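PDB 5URP: toxin 2A from Paenibacillus larvae, which probably acts as a secreted virulence factor that transfers ADP-ribose from NAD+ onto a target protein of the host. Local coordinates for residues Thr95-Gly109 and Arg162-Ala176. Sequence-based numbering, arbitrary orientation. Where two conformers were deposited one is given.
Sequences TKLKDSVTVYRGTDG and RPVLIELKIPKGGNA
Val101-Thr107 and Val164-Ile170 run antiparallel, their axes 4.6 Å apart, and reciprocal backbone bonds join Val101 to Ile170, Val103 to Leu168, Arg105 to Ile166 and Thr107 to Val164. Beyond the strand ends, Leu97 holds the type II turn Pro171-Gly174 with both its backbone N and its backbone O: Leu97 N reaches Gly174 O, and Leu97 O takes a bond from Gly173 N at 2.8 Å. Ser100 OG accepts a hydrogen bond from Lys172 N, and the Asn175 amide sends ND2 in its own plane to Thr95 O, 2.8 Å away.

On the sheet face of Val103 and Ile170, Ile170 CD1 sits against both methyls of Val103, while Ile170 CG2, anti to its backbone N, presses on Leu97 CD1 at 3.4 Å, a tight fit. Across the opposite face, Glu167 lies alongside the Tyr104 ring, its carboxylate plane turned 63° from it; Glu167 CG touches Thr102 CG2 at 3.5 Å, and its OE1 is salt-bridged to Lys216. At the far end, in one of two modelled conformers, Arg162 NH2 donates a hydrogen bond to Gly106 O at 3.2 Å from above the carbonyl plane.

With strand 101-107 at the sheet edge and 164-170 next to strand 214-221, this pairing belongs to the mixed beta core of the ADP-ribosyltransferase toxin fold.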
ATOM      1  N   THR A  95      -7.327 -14.798   2.875  1.00 36.32           N
ATOM      2  CA  THR A  95      -8.442 -14.076   2.296  1.00 35.48           C
ATOM      3  C   THR A  95      -8.171 -13.807   0.827  1.00 34.24           C
ATOM      4  O   THR A  95      -7.049 -13.908   0.341  1.00 36.58           O
ATOM      5  CB  THR A  95      -8.744 -12.813   3.103  1.00 43.97           C
ATOM      6  OG1 THR A  95     -10.028 -12.273   2.716  1.00 39.85           O
ATOM      7  CG2 THR A  95      -7.594 -11.814   2.958  1.00 35.02           C
ATOM      8  N   LYS A  96      -9.253 -13.577   0.107  1.00 33.63           N
ATOM      9  CA  LYS A  96      -9.249 -13.441  -1.339  1.00 32.84           C
ATOM     10  C   LYS A  96     -10.331 -12.426  -1.663  1.00 32.15           C
ATOM     11  O   LYS A  96     -11.438 -12.525  -1.128  1.00 33.61           O
ATOM     12  CB  LYS A  96      -9.550 -14.787  -2.035  1.00 35.21           C
ATOM     13  CG  LYS A  96      -8.358 -15.479  -2.653  1.00 35.40           C
ATOM     14  CD  LYS A  96      -8.787 -16.632  -3.532  1.00 37.85           C
ATOM     15  CE  LYS A  96      -7.662 -17.081  -4.423  1.00 50.25           C
ATOM     16  NZ  LYS A  96      -6.809 -18.072  -3.710  1.00 62.88           N
ATOM     17  N   LEU A  97     -10.027 -11.473  -2.531  1.00 30.29           N
ATOM     18  CA  LEU A  97     -11.020 -10.465  -2.884  1.00 29.90           C
ATOM     19  C   LEU A  97     -12.125 -11.090  -3.715  1.00 32.05           C
ATOM     20  O   LEU A  97     -11.849 -11.790  -4.690  1.00 32.80           O
ATOM     21  CB  LEU A  97     -10.398  -9.321  -3.679  1.00 27.76           C
ATOM     22  CG  LEU A  97      -9.413  -8.462  -2.898  1.00 25.86           C
ATOM     23  CD1 LEU A  97      -8.895  -7.375  -3.828  1.00 27.77           C
ATOM     24  CD2 LEU A  97     -10.074  -7.886  -1.647  1.00 30.85           C
ATOM     25  N   LYS A  98     -13.373 -10.797  -3.334  1.00 33.90           N
ATOM     26  CA  LYS A  98     -14.525 -11.170  -4.148  1.00 37.28           C
ATOM     27  C   LYS A  98     -14.658 -10.286  -5.383  1.00 35.01           C
ATOM     28  O   LYS A  98     -15.135 -10.748  -6.419  1.00 36.84           O
ATOM     29  CB  LYS A  98     -15.817 -11.093  -3.315  1.00 46.25           C
ATOM     30  CG  LYS A  98     -17.058 -11.567  -4.080  1.00 55.74           C
ATOM     31  CD  LYS A  98     -18.298 -11.664  -3.198  1.00 64.74           C
ATOM     32  CE  LYS A  98     -19.579 -11.661  -4.046  1.00 72.32           C
ATOM     33  NZ  LYS A  98     -20.796 -12.176  -3.328  1.00 76.20           N
ATOM     34  N   ASP A  99     -14.247  -9.022  -5.297  1.00 34.30           N
ATOM     35  CA  ASP A  99     -14.331  -8.097  -6.420  1.00 34.35           C
ATOM     36  C   ASP A  99     -12.972  -7.456  -6.628  1.00 32.19           C
ATOM     37  O   ASP A  99     -12.211  -7.301  -5.678  1.00 34.14           O
ATOM     38  CB  ASP A  99     -15.344  -6.971  -6.185  1.00 40.89           C
ATOM     39  CG  ASP A  99     -16.606  -7.432  -5.488  1.00 45.90           C
ATOM     40  OD1 ASP A  99     -17.405  -8.134  -6.136  1.00 43.90           O
ATOM     41  OD2 ASP A  99     -16.809  -7.048  -4.301  1.00 41.22           O
ATOM     42  N   SER A 100     -12.704  -6.992  -7.850  1.00 29.25           N
ATOM     43  CA  SER A 100     -11.516  -6.172  -8.040  1.00 26.97           C
ATOM     44  C   SER A 100     -11.750  -4.808  -7.404  1.00 25.80           C
ATOM     45  O   SER A 100     -12.873  -4.299  -7.401  1.00 26.98           O
ATOM     46  CB  SER A 100     -11.179  -5.981  -9.505  1.00 27.34           C
ATOM     47  OG  SER A 100     -11.143  -7.257 -10.167  1.00 29.06           O
ATOM     48  N   VAL A 101     -10.678  -4.211  -6.890  1.00 25.15           N
ATOM     49  CA  VAL A 101     -10.834  -2.963  -6.141  1.00 25.11           C
ATOM     50  C   VAL A 101      -9.617  -2.087  -6.338  1.00 22.77           C
ATOM     51  O   VAL A 101      -8.489  -2.570  -6.463  1.00 25.06           O
ATOM     52  CB  VAL A 101     -11.075  -3.250  -4.643  1.00 28.61           C
ATOM     53  CG1 VAL A 101      -9.861  -3.708  -3.985  1.00 29.21           C
ATOM     54  CG2 VAL A 101     -11.648  -2.027  -3.942  1.00 30.04           C
ATOM     55  N   THR A 102      -9.867  -0.777  -6.304  1.00 25.53           N
ATOM     56  CA  THR A 102      -8.829   0.233  -6.364  1.00 22.67           C
ATOM     57  C   THR A 102      -8.480   0.657  -4.942  1.00 22.17           C
ATOM     58  O   THR A 102      -9.374   0.873  -4.120  1.00 24.50           O
ATOM     59  CB  THR A 102      -9.314   1.440  -7.165  1.00 24.86           C
ATOM     60  OG1 THR A 102      -9.651   1.027  -8.486  1.00 29.58           O
ATOM     61  CG2 THR A 102      -8.231   2.502  -7.252  1.00 24.39           C
ATOM     62  N   VAL A 103      -7.191   0.732  -4.660  1.00 21.15           N
ATOM     63  CA  VAL A 103      -6.716   1.234  -3.383  1.00 20.28           C
ATOM     64  C   VAL A 103      -5.698   2.346  -3.639  1.00 21.37           C
ATOM     65  O   VAL A 103      -5.230   2.554  -4.748  1.00 21.73           O
ATOM     66  CB  VAL A 103      -6.113   0.142  -2.494  1.00 20.54           C
ATOM     67  CG1 VAL A 103      -7.173  -0.905  -2.129  1.00 22.05           C
ATOM     68  CG2 VAL A 103      -4.871  -0.510  -3.159  1.00 21.19           C
ATOM     69  N   TYR A 104      -5.394   3.081  -2.575  1.00 21.01           N
ATOM     70  CA  TYR A 104      -4.576   4.291  -2.655  1.00 22.03           C
ATOM     71  C   TYR A 104      -3.441   4.235  -1.648  1.00 21.66           C
ATOM     72  O   TYR A 104      -3.594   3.701  -0.543  1.00 21.94           O
ATOM     73  CB  TYR A 104      -5.454   5.530  -2.380  1.00 21.23           C
ATOM     74  CG  TYR A 104      -6.539   5.708  -3.396  1.00 22.17           C
ATOM     75  CD1 TYR A 104      -6.305   6.433  -4.559  1.00 21.86           C
ATOM     76  CD2 TYR A 104      -7.786   5.148  -3.209  1.00 20.62           C
ATOM     77  CE1 TYR A 104      -7.269   6.581  -5.504  1.00 23.47           C
ATOM     78  CE2 TYR A 104      -8.800   5.301  -4.160  1.00 23.17           C
ATOM     79  CZ  TYR A 104      -8.522   6.013  -5.316  1.00 24.40           C
ATOM     80  OH  TYR A 104      -9.501   6.203  -6.249  1.00 25.81           O
ATOM     81  N   ARG A 105      -2.285   4.792  -2.022  1.00 21.71           N
ATOM     82  CA  ARG A 105      -1.161   4.844  -1.099  1.00 20.47           C
ATOM     83  C   ARG A 105      -0.381   6.121  -1.349  1.00 22.73           C
ATOM     84  O   ARG A 105       0.078   6.346  -2.461  1.00 22.82           O
ATOM     85  CB  ARG A 105      -0.237   3.635  -1.298  1.00 22.08           C
ATOM     86  CG  ARG A 105       0.991   3.691  -0.451  1.00 24.73           C
ATOM     87  CD  ARG A 105       1.757   2.378  -0.569  1.00 31.08           C
ATOM     88  NE  ARG A 105       3.100   2.464   0.001  1.00 38.56           N
ATOM     89  CZ  ARG A 105       3.381   2.436   1.300  1.00 45.24           C
ATOM     90  NH1 ARG A 105       2.416   2.330   2.208  1.00 39.36           N
ATOM     91  NH2 ARG A 105       4.638   2.533   1.700  1.00 60.39           N
ATOM     92  N   GLY A 106      -0.259   6.964  -0.333  1.00 24.39           N
ATOM     93  CA  GLY A 106       0.653   8.086  -0.417  1.00 25.28           C
ATOM     94  C   GLY A 106       2.046   7.668   0.015  1.00 27.38           C
ATOM     95  O   GLY A 106       2.219   6.963   1.009  1.00 29.50           O
ATOM     96  N   THR A 107       3.045   8.120  -0.732  1.00 25.82           N
ATOM     97  CA  THR A 107       4.408   7.788  -0.377  1.00 25.23           C
ATOM     98  C   THR A 107       5.324   8.880  -0.931  1.00 29.32           C
ATOM     99  O   THR A 107       4.884   9.994  -1.218  1.00 28.28           O
ATOM    100  CB  THR A 107       4.731   6.354  -0.861  1.00 27.31           C
ATOM    101  OG1 THR A 107       5.990   5.936  -0.317  1.00 30.27           O
ATOM    102  CG2 THR A 107       4.727   6.258  -2.373  1.00 28.97           C
ATOM    103  N   ASP A 108       6.607   8.572  -1.083  1.00 32.04           N
ATOM    104  CA  ASP A 108       7.522   9.511  -1.721  1.00 32.27           C
ATOM    105  C   ASP A 108       8.328   8.768  -2.783  1.00 31.67           C
ATOM    106  O   ASP A 108       7.969   7.672  -3.232  1.00 32.68           O
ATOM    107  CB  ASP A 108       8.363  10.228  -0.665  1.00 35.05           C
ATOM    108  CG  ASP A 108       9.327   9.308   0.058  1.00 39.80           C
ATOM    109  OD1 ASP A 108       9.478   8.132  -0.345  1.00 39.04           O
ATOM    110  OD2 ASP A 108       9.931   9.768   1.035  1.00 42.79           O
ATOM    111  N   GLY A 109       9.394   9.399  -3.243  1.00 35.81           N
ATOM    112  CA  GLY A 109      10.163   8.889  -4.362  1.00 41.27           C
ATOM    113  C   GLY A 109      10.902   7.600  -4.101  1.00 42.94           C
ATOM    114  O   GLY A 109      11.501   7.052  -5.034  1.00 38.70           O
ATOM    115  N   ARG A 162       1.759  14.151   0.805  1.00 28.02           N
ATOM    116  CA  ARG A 162       2.822  13.287   0.343  0.52 27.92           C
ATOM    117  C   ARG A 162       3.117  13.542  -1.136  1.00 28.11           C
ATOM    118  O   ARG A 162       2.216  13.890  -1.903  1.00 29.80           O
ATOM    119  CB  ARG A 162       2.427  11.827   0.591  0.52 27.48           C
ATOM    120  CG  ARG A 162       2.312  11.580   2.089  0.52 33.42           C
ATOM    121  CD  ARG A 162       2.063  10.145   2.467  0.52 40.06           C
ATOM    122  NE  ARG A 162       1.839  10.044   3.910  0.52 42.01           N
ATOM    123  CZ  ARG A 162       1.319   8.986   4.519  0.52 35.13           C
ATOM    124  NH1 ARG A 162       1.147   8.989   5.834  0.52 40.43           N
ATOM    125  NH2 ARG A 162       0.979   7.921   3.823  0.52 29.52           N
ATOM    126  N   PRO A 163       4.370  13.399  -1.579  1.00 25.50           N
ATOM    127  CA  PRO A 163       4.694  13.809  -2.959  1.00 24.51           C
ATOM    128  C   PRO A 163       4.293  12.828  -4.039  1.00 23.97           C
ATOM    129  O   PRO A 163       4.219  13.241  -5.203  1.00 26.06           O
ATOM    130  CB  PRO A 163       6.219  13.976  -2.939  1.00 28.24           C
ATOM    131  CG  PRO A 163       6.694  13.210  -1.802  1.00 28.74           C
ATOM    132  CD  PRO A 163       5.583  13.161  -0.782  1.00 27.62           C
ATOM    133  N   VAL A 164       4.067  11.566  -3.693  1.00 22.49           N
ATOM    134  CA  VAL A 164       3.653  10.535  -4.640  1.00 23.30           C
ATOM    135  C   VAL A 164       2.323   9.941  -4.184  1.00 22.60           C
ATOM    136  O   VAL A 164       2.161   9.591  -3.006  1.00 22.64           O
ATOM    137  CB  VAL A 164       4.705   9.423  -4.775  1.00 22.55           C
ATOM    138  CG1 VAL A 164       4.195   8.353  -5.722  1.00 23.35           C
ATOM    139  CG2 VAL A 164       6.057  10.001  -5.222  1.00 25.11           C
ATOM    140  N   LEU A 165       1.386   9.804  -5.124  1.00 21.68           N
ATOM    141  CA  LEU A 165       0.107   9.142  -4.897  1.00 20.29           C
ATOM    142  C   LEU A 165       0.044   7.944  -5.827  1.00 21.60           C
ATOM    143  O   LEU A 165       0.086   8.123  -7.039  1.00 23.32           O
ATOM    144  CB  LEU A 165      -1.074  10.063  -5.195  1.00 21.74           C
ATOM    145  CG  LEU A 165      -2.476   9.467  -5.041  1.00 21.73           C
ATOM    146  CD1 LEU A 165      -2.730   9.000  -3.616  1.00 21.65           C
ATOM    147  CD2 LEU A 165      -3.534  10.472  -5.483  1.00 23.55           C
ATOM    148  N   ILE A 166      -0.103   6.761  -5.264  1.00 21.19           N
ATOM    149  CA  ILE A 166      -0.260   5.542  -6.058  1.00 21.54           C
ATOM    150  C   ILE A 166      -1.727   5.173  -6.030  1.00 23.24           C
ATOM    151  O   ILE A 166      -2.334   5.097  -4.948  1.00 22.79           O
ATOM    152  CB  ILE A 166       0.572   4.378  -5.505  1.00 22.27           C
ATOM    153  CG1 ILE A 166       2.042   4.741  -5.313  1.00 24.36           C
ATOM    154  CG2 ILE A 166       0.406   3.154  -6.440  1.00 24.22           C
ATOM    155  CD1 ILE A 166       2.845   3.630  -4.589  1.00 27.74           C
ATOM    156  N   GLU A 167      -2.299   4.951  -7.208  1.00 20.99           N
ATOM    157  CA  GLU A 167      -3.635   4.389  -7.374  1.00 21.00           C
ATOM    158  C   GLU A 167      -3.427   2.968  -7.907  1.00 21.42           C
ATOM    159  O   GLU A 167      -2.934   2.794  -9.022  1.00 23.16           O
ATOM    160  CB  GLU A 167      -4.474   5.232  -8.328  1.00 24.80           C
ATOM    161  CG  GLU A 167      -5.849   4.691  -8.618  1.00 28.66           C
ATOM    162  CD  GLU A 167      -6.732   5.677  -9.387  1.00 39.91           C
ATOM    163  OE1 GLU A 167      -6.664   6.902  -9.122  1.00 40.23           O
ATOM    164  OE2 GLU A 167      -7.518   5.219 -10.230  1.00 43.98           O
ATOM    165  N   LEU A 168      -3.782   1.966  -7.110  1.00 21.46           N
ATOM    166  CA  LEU A 168      -3.406   0.582  -7.399  1.00 22.17           C
ATOM    167  C   LEU A 168      -4.650  -0.263  -7.589  1.00 23.74           C
ATOM    168  O   LEU A 168      -5.533  -0.276  -6.735  1.00 22.96           O
ATOM    169  CB  LEU A 168      -2.552   0.054  -6.243  1.00 23.04           C
ATOM    170  CG  LEU A 168      -2.007  -1.339  -6.327  1.00 26.63           C
ATOM    171  CD1 LEU A 168      -0.922  -1.349  -7.379  1.00 29.61           C
ATOM    172  CD2 LEU A 168      -1.453  -1.708  -4.969  1.00 25.96           C
ATOM    173  N   LYS A 169      -4.717  -1.009  -8.694  1.00 23.03           N
ATOM    174  CA  LYS A 169      -5.842  -1.897  -8.929  1.00 23.08           C
ATOM    175  C   LYS A 169      -5.457  -3.285  -8.442  1.00 26.08           C
ATOM    176  O   LYS A 169      -4.384  -3.774  -8.791  1.00 25.68           O
ATOM    177  CB  LYS A 169      -6.202  -1.940 -10.414  1.00 26.86           C
ATOM    178  CG  LYS A 169      -6.548  -0.581 -10.995  1.00 35.59           C
ATOM    179  CD  LYS A 169      -6.649  -0.614 -12.508  1.00 65.74           C
ATOM    180  CE  LYS A 169      -6.942   0.763 -13.081  1.00100.58           C
ATOM    181  NZ  LYS A 169      -6.869   0.783 -14.568  1.00119.03           N
ATOM    182  N   ILE A 170      -6.291  -3.886  -7.601  1.00 22.99           N
ATOM    183  CA  ILE A 170      -6.068  -5.239  -7.090  1.00 23.62           C
ATOM    184  C   ILE A 170      -7.094  -6.141  -7.767  1.00 24.56           C
ATOM    185  O   ILE A 170      -8.295  -5.879  -7.651  1.00 24.47           O
ATOM    186  CB  ILE A 170      -6.225  -5.348  -5.561  1.00 23.12           C
ATOM    187  CG1 ILE A 170      -5.404  -4.326  -4.803  1.00 21.91           C
ATOM    188  CG2 ILE A 170      -5.778  -6.724  -5.088  1.00 25.17           C
ATOM    189  CD1 ILE A 170      -5.814  -4.273  -3.349  1.00 24.15           C
ATOM    190  N   PRO A 171      -6.684  -7.216  -8.443  1.00 26.56           N
ATOM    191  CA  PRO A 171      -7.659  -8.045  -9.159  1.00 26.83           C
ATOM    192  C   PRO A 171      -8.481  -8.934  -8.242  1.00 26.29           C
ATOM    193  O   PRO A 171      -8.039  -9.353  -7.171  1.00 26.05           O
ATOM    194  CB  PRO A 171      -6.781  -8.903 -10.078  1.00 29.53           C
ATOM    195  CG  PRO A 171      -5.450  -8.968  -9.403  1.00 28.55           C
ATOM    196  CD  PRO A 171      -5.290  -7.600  -8.737  1.00 27.77           C
ATOM    197  N   LYS A 172      -9.693  -9.246  -8.696  1.00 28.86           N
ATOM    198  CA  LYS A 172     -10.514 -10.217  -7.996  1.00 29.54           C
ATOM    199  C   LYS A 172      -9.706 -11.496  -7.809  1.00 30.12           C
ATOM    200  O   LYS A 172      -8.952 -11.901  -8.699  1.00 30.19           O
ATOM    201  CB  LYS A 172     -11.801 -10.494  -8.786  1.00 30.32           C
ATOM    202  CG  LYS A 172     -12.631 -11.702  -8.283  1.00 35.92           C
ATOM    203  CD  LYS A 172     -13.860 -11.891  -9.141  1.00 54.72           C
ATOM    204  CE  LYS A 172     -14.739 -13.009  -8.605  1.00 58.22           C
ATOM    205  NZ  LYS A 172     -16.116 -12.800  -9.083  1.00 58.21           N
ATOM    206  N   GLY A 173      -9.877 -12.127  -6.649  1.00 31.10           N
ATOM    207  CA  GLY A 173      -9.100 -13.303  -6.303  1.00 32.44           C
ATOM    208  C   GLY A 173      -7.751 -12.992  -5.687  1.00 30.52           C
ATOM    209  O   GLY A 173      -7.050 -13.921  -5.255  1.00 31.11           O
ATOM    210  N   GLY A 174      -7.350 -11.726  -5.665  1.00 26.08           N
ATOM    211  CA  GLY A 174      -6.071 -11.368  -5.089  1.00 25.50           C
ATOM    212  C   GLY A 174      -6.090 -11.444  -3.580  1.00 25.91           C
ATOM    213  O   GLY A 174      -7.140 -11.384  -2.935  1.00 27.33           O
ATOM    214  N   ASN A 175      -4.901 -11.583  -2.994  1.00 26.72           N
ATOM    215  CA  ASN A 175      -4.777 -11.598  -1.537  1.00 26.36           C
ATOM    216  C   ASN A 175      -4.623 -10.153  -1.074  1.00 28.82           C
ATOM    217  O   ASN A 175      -3.686  -9.466  -1.475  1.00 27.47           O
ATOM    218  CB  ASN A 175      -3.579 -12.427  -1.066  1.00 27.41           C
ATOM    219  CG  ASN A 175      -3.654 -13.924  -1.450  1.00 32.25           C
ATOM    220  OD1 ASN A 175      -2.739 -14.438  -2.086  1.00 35.47           O
ATOM    221  ND2 ASN A 175      -4.702 -14.624  -1.021  1.00 28.62           N
ATOM    222  N   ALA A 176      -5.548  -9.708  -0.242  1.00 22.50           N
ATOM    223  CA  ALA A 176      -5.494  -8.389   0.385  1.00 21.24           C
ATOM    224  C   ALA A 176      -6.481  -8.426   1.529  1.00 22.77           C
ATOM    225  O   ALA A 176      -7.581  -8.956   1.372  1.00 25.28           O
ATOM    226  CB  ALA A 176      -5.842  -7.292  -0.618  1.00 25.03           C
TER
HETATM  227  O   HOH W   1     -10.226  -9.836   1.790  1.00 32.17           O
HETATM  228  O   HOH W   2      -6.184 -17.484  -0.350  1.00 36.14           O
HETATM  229  O   HOH W   3      -8.524   2.200 -10.785  1.00 45.61           O